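Local coordinates for alternansucrase (Leuconostoc mesenteroides, PDB 6HVG), which is a large multidomain member of glycoside hydrolase family 70, with a barrel-type core, cell-wall-binding-type repeats and a bound calcium ion, at residues A[823-826]-A[827-830]; A[1061-1064]-A[1065-1069]. All coordinates share one frame; numbering follows the deposited sequence.

Contact 1 (A[823-826]-A[827-830]); sequences RVYY and GDMY
A local turn contact, in which strand 821-825 of the parallel barrel sheet runs straight into a short, weakly bonded helical turn, 826-829, brings Tyr825 and Tyr826 against Gly827 and Tyr830. CG of Tyr825 stands trans to the backbone N (chi1 176°) and beside its own carbonyl, which carries the ring over the Gly827 backbone; Gly827 CA sits 3.9 Å from the centroid of that ring, a CH-pi contact over the face. Asp828 N closes the first turn on Tyr825 O at 2.9 Å, and Asp828 OD2 meets the edge of the same ring in its plane. Two donors grip Tyr826 O: Met829 N and Tyr830 N, the latter 2.7 Å from Tyr826 O. Tyr830 CB rests over one face of the Tyr826 ring, offset toward the rim and 3.8 Å from Tyr826 CE1. The two rings are tilted 30° and slid apart, so they barely overlap. Val824 CG1 also reaches Met829 CG at 3.9 Å, an apolar contact. Arg750 and Tyr811 hold the Asp828 carboxylate, and Tyr826 OH bonds to Met837 N. Helix 807-814 packs on Val824 and Asp828, helix 844-857 covers Met829, and strand 1045-1047 runs alongside.

Contact 2 (A[1061-1064]-A[1065-1069]); sequences QSTN and VVIAT
Thr1063 lays its methyl against the end of Ile1067, one helical turn further on, with Thr1063 CG2 3.5 Å from Ile1067 CD1. The two side chains lie side by side and point the same way. CG2 of Thr1063 is anti to the backbone N and beside the carbonyl carbon, which turns the methyl along the helix toward Ile1067; OG1, beside the backbone N, bonds to Gln1053 NE2. Asn1064 comes alongside the same isoleucine, its OD1 3.6 Å from Ile1067 CD1, so the delta methyl touches both a methyl and an amide oxygen; the Asn1064 amide nitrogen is held by Gln1087 OE1. Ile1067 CG1, beside its own backbone N, also lies near Thr1063 O.

The backbone follows with i to i+4 bonds. Ser1062 O receives Val1066 N at 3.1 Å, and Val1065 N adds a weak bond to the same oxygen. Ile1067 N follows on Thr1063 O at 2.8 Å, and Ala1068 N on Asn1064 O at 3.3 Å. Ser1062 holds the N-cap position without a capping bond from its hydroxyl, which goes back to Pro1059 O.

Ile1067 packs on Leu1084, while Asn1064 and Ala1068 face helix 1135-1147. This is the opening of the helix in a beta-alpha-beta unit, strand 1045-1047, helix 1063-1075, strand 1081-1083, the repeating element of a TIM-type barrel.

Overall arrangement
From the N terminus the chain reaches contact 1 first, where it leaves barrel strand 821-825 and curls at once into the helical turn 826-829. More than two hundred residues later, after helix 844-857, the largely antiparallel strands between 862 and 1009 and barrel strand 1045-1047, it arrives at contact 2 and starts helix 1063-1075. Contact 1 closes one turn at a strand end; contact 2 closes the first turns of a helix; they follow in series and neither encloses nor crosses the other. The centres of contact 1 and contact 2 are about 16 Å apart. Tyr836 bridges them, its ring meeting Tyr826 and its side chain touching Thr1063, while strand 1045-1047 pairs with strand 821-825 and leads on to the second helix.

Contact 1 (A[823-826]-A[827-830])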
loop_
_atom_site.group_PDB
_atom_site.type_symbol
_atom_site.label_atom_id
_atom_site.label_comp_id
_atom_site.label_asym_id
_atom_site.label_seq_id
_atom_site.Cartn_x
_atom_site.Cartn_y
_atom_site.Cartn_z
ATOM N N ARG A 823 23.819 11.399 2.272
ATOM C CA ARG A 823 23.671 10.134 2.965
ATOM C C ARG A 823 23.929 8.957 2.035
ATOM O O ARG A 823 23.441 8.925 0.901
ATOM C CB ARG A 823 22.294 9.992 3.581
ATOM C CG ARG A 823 22.226 8.796 4.518
ATOM C CD ARG A 823 20.909 8.730 5.268
ATOM N NE ARG A 823 19.812 8.463 4.361
ATOM C CZ ARG A 823 18.554 8.314 4.733
ATOM N NH1 ARG A 823 18.231 8.389 6.015
ATOM N NH2 ARG A 823 17.627 8.092 3.803
ATOM N N VAL A 824 24.707 8.005 2.541
ATOM C CA VAL A 824 25.093 6.833 1.790
ATOM C C VAL A 824 24.388 5.581 2.320
ATOM O O VAL A 824 24.353 5.322 3.540
ATOM C CB VAL A 824 26.612 6.609 1.870
ATOM C CG1 VAL A 824 27.003 5.376 1.073
ATOM C CG2 VAL A 824 27.360 7.829 1.359
ATOM N N TYR A 825 23.834 4.804 1.396
ATOM C CA TYR A 825 23.013 3.644 1.750
ATOM C C TYR A 825 23.873 2.390 1.787
ATOM O O TYR A 825 24.499 2.025 0.799
ATOM C CB TYR A 825 21.847 3.498 0.730
ATOM C CG TYR A 825 20.964 2.275 0.916
ATOM C CD1 TYR A 825 20.507 1.903 2.170
ATOM C CD2 TYR A 825 20.591 1.475 -0.167
ATOM C CE1 TYR A 825 19.707 0.778 2.335
ATOM C CE2 TYR A 825 19.781 0.361 -0.008
ATOM C CZ TYR A 825 19.348 0.016 1.242
ATOM O OH TYR A 825 18.570 -1.098 1.407
ATOM N N TYR A 826 23.860 1.723 2.931
ATOM C CA TYR A 826 24.504 0.419 3.113
ATOM C C TYR A 826 24.377 -0.490 1.909
ATOM O O TYR A 826 25.340 -1.114 1.504
ATOM C CB TYR A 826 23.871 -0.281 4.333
ATOM C CG TYR A 826 24.191 -1.751 4.454
ATOM C CD1 TYR A 826 25.341 -2.193 5.116
ATOM C CD2 TYR A 826 23.361 -2.694 3.913
ATOM C CE1 TYR A 826 25.607 -3.542 5.265
ATOM C CE2 TYR A 826 23.623 -4.041 4.045
ATOM C CZ TYR A 826 24.749 -4.459 4.723
ATOM O OH TYR A 826 24.990 -5.806 4.833
ATOM N N GLY A 827 23.174 -0.563 1.354
ATOM C CA GLY A 827 22.855 -1.478 0.257
ATOM C C GLY A 827 23.405 -1.130 -1.105
ATOM O O GLY A 827 23.294 -1.927 -2.023
ATOM N N ASP A 828 23.967 0.061 -1.238
ATOM C CA ASP A 828 24.767 0.423 -2.399
ATOM C C ASP A 828 26.241 0.090 -2.180
ATOM O O ASP A 828 27.020 0.099 -3.130
ATOM C CB ASP A 828 24.630 1.923 -2.698
ATOM C CG ASP A 828 23.220 2.307 -3.115
ATOM O OD1 ASP A 828 22.559 1.447 -3.745
ATOM O OD2 ASP A 828 22.789 3.452 -2.797
ATOM N N MET A 829 26.619 -0.180 -0.930
ATOM C CA MET A 829 27.995 -0.518 -0.565
ATOM C C MET A 829 28.178 -2.023 -0.339
ATOM O O MET A 829 29.196 -2.593 -0.729
ATOM C CB MET A 829 28.397 0.235 0.701
ATOM C CG MET A 829 28.393 1.750 0.553
ATOM S SD MET A 829 29.721 2.315 -0.521
ATOM C CE MET A 829 31.109 2.177 0.607
ATOM N N TYR A 830 27.201 -2.651 0.308
ATOM C CA TYR A 830 27.204 -4.081 0.551
ATOM C C TYR A 830 25.881 -4.643 0.066
ATOM O O TYR A 830 24.937 -3.889 -0.186
ATOM C CB TYR A 830 27.454 -4.362 2.033
ATOM C CG TYR A 830 28.797 -3.824 2.461
ATOM C CD1 TYR A 830 28.925 -2.519 2.938
ATOM C CD2 TYR A 830 29.964 -4.592 2.324
ATOM C CE1 TYR A 830 30.161 -2.008 3.301
ATOM C CE2 TYR A 830 31.212 -4.081 2.672
ATOM C CZ TYR A 830 31.304 -2.795 3.163
ATOM O OH TYR A 830 32.517 -2.272 3.519
#

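Contact 2 (A[1061-1064]-A[1065-1069])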
loop_
_atom_site.group_PDB
_atom_site.type_symbol
_atom_site.label_atom_id
_atom_site.label_comp_id
_atom_site.label_asym_id
_atom_site.label_seq_id
_atom_site.Cartn_x
_atom_site.Cartn_y
_atom_site.Cartn_z
ATOM N N GLN A 1061 28.399 -12.554 14.141
ATOM C CA GLN A 1061 28.086 -11.878 12.864
ATOM C C GLN A 1061 26.892 -10.910 12.949
ATOM O O GLN A 1061 26.375 -10.453 11.926
ATOM C CB GLN A 1061 27.793 -12.911 11.783
ATOM C CG GLN A 1061 28.861 -13.972 11.609
ATOM C CD GLN A 1061 28.346 -15.182 10.851
ATOM O OE1 GLN A 1061 27.966 -16.191 11.455
ATOM N NE2 GLN A 1061 28.312 -15.080 9.527
ATOM N N SER A 1062 26.446 -10.611 14.167
ATOM C CA SER A 1062 25.400 -9.640 14.358
ATOM C C SER A 1062 25.916 -8.255 13.981
ATOM O O SER A 1062 27.036 -7.879 14.327
ATOM C CB SER A 1062 24.954 -9.631 15.804
ATOM O OG SER A 1062 24.581 -10.921 16.191
ATOM N N THR A 1063 25.056 -7.500 13.309
ATOM C CA THR A 1063 25.375 -6.183 12.793
ATOM C C THR A 1063 26.216 -5.329 13.741
ATOM O O THR A 1063 27.256 -4.826 13.358
ATOM C CB THR A 1063 24.067 -5.449 12.415
ATOM O OG1 THR A 1063 23.470 -6.095 11.283
ATOM C CG2 THR A 1063 24.311 -3.997 12.055
ATOM N N ASN A 1064 25.766 -5.173 14.979
ATOM C CA ASN A 1064 26.401 -4.242 15.917
ATOM C C ASN A 1064 27.771 -4.713 16.437
ATOM O O ASN A 1064 28.617 -3.892 16.818
ATOM C CB ASN A 1064 25.451 -3.938 17.083
ATOM C CG ASN A 1064 24.224 -3.145 16.655
ATOM O OD1 ASN A 1064 24.159 -2.591 15.550
ATOM N ND2 ASN A 1064 23.235 -3.081 17.542
ATOM N N VAL A 1065 27.985 -6.028 16.454
ATOM C CA VAL A 1065 29.308 -6.580 16.727
ATOM C C VAL A 1065 30.230 -6.208 15.575
ATOM O O VAL A 1065 31.304 -5.639 15.779
ATOM C CB VAL A 1065 29.259 -8.112 16.913
ATOM C CG1 VAL A 1065 30.665 -8.701 16.957
ATOM C CG2 VAL A 1065 28.483 -8.476 18.184
ATOM N N VAL A 1066 29.778 -6.487 14.359
ATOM C CA VAL A 1066 30.532 -6.129 13.150
ATOM C C VAL A 1066 30.830 -4.624 13.082
ATOM O O VAL A 1066 31.941 -4.247 12.755
ATOM C CB VAL A 1066 29.825 -6.612 11.861
ATOM C CG1 VAL A 1066 30.517 -6.093 10.617
ATOM C CG2 VAL A 1066 29.805 -8.133 11.824
ATOM N N ILE A 1067 29.863 -3.772 13.407
ATOM C CA ILE A 1067 30.077 -2.320 13.362
ATOM C C ILE A 1067 31.229 -1.928 14.290
ATOM O O ILE A 1067 32.055 -1.094 13.915
ATOM C CB ILE A 1067 28.786 -1.522 13.688
ATOM C CG1 ILE A 1067 27.762 -1.667 12.557
ATOM C CG2 ILE A 1067 29.066 -0.034 13.875
ATOM C CD1 ILE A 1067 26.343 -1.289 12.946
ATOM N N ALA A 1068 31.310 -2.547 15.469
ATOM C CA ALA A 1068 32.397 -2.274 16.402
ATOM C C ALA A 1068 33.775 -2.647 15.832
ATOM O O ALA A 1068 34.697 -1.832 15.892
ATOM C CB ALA A 1068 32.161 -2.985 17.721
ATOM N N THR A 1069 33.919 -3.843 15.271
ATOM C CA THR A 1069 35.206 -4.226 14.683
ATOM C C THR A 1069 35.566 -3.328 13.482
ATOM O O THR A 1069 36.733 -3.019 13.284
ATOM C CB THR A 1069 35.278 -5.726 14.280
ATOM O OG1 THR A 1069 34.434 -5.973 13.151
ATOM C CG2 THR A 1069 34.856 -6.647 15.438
#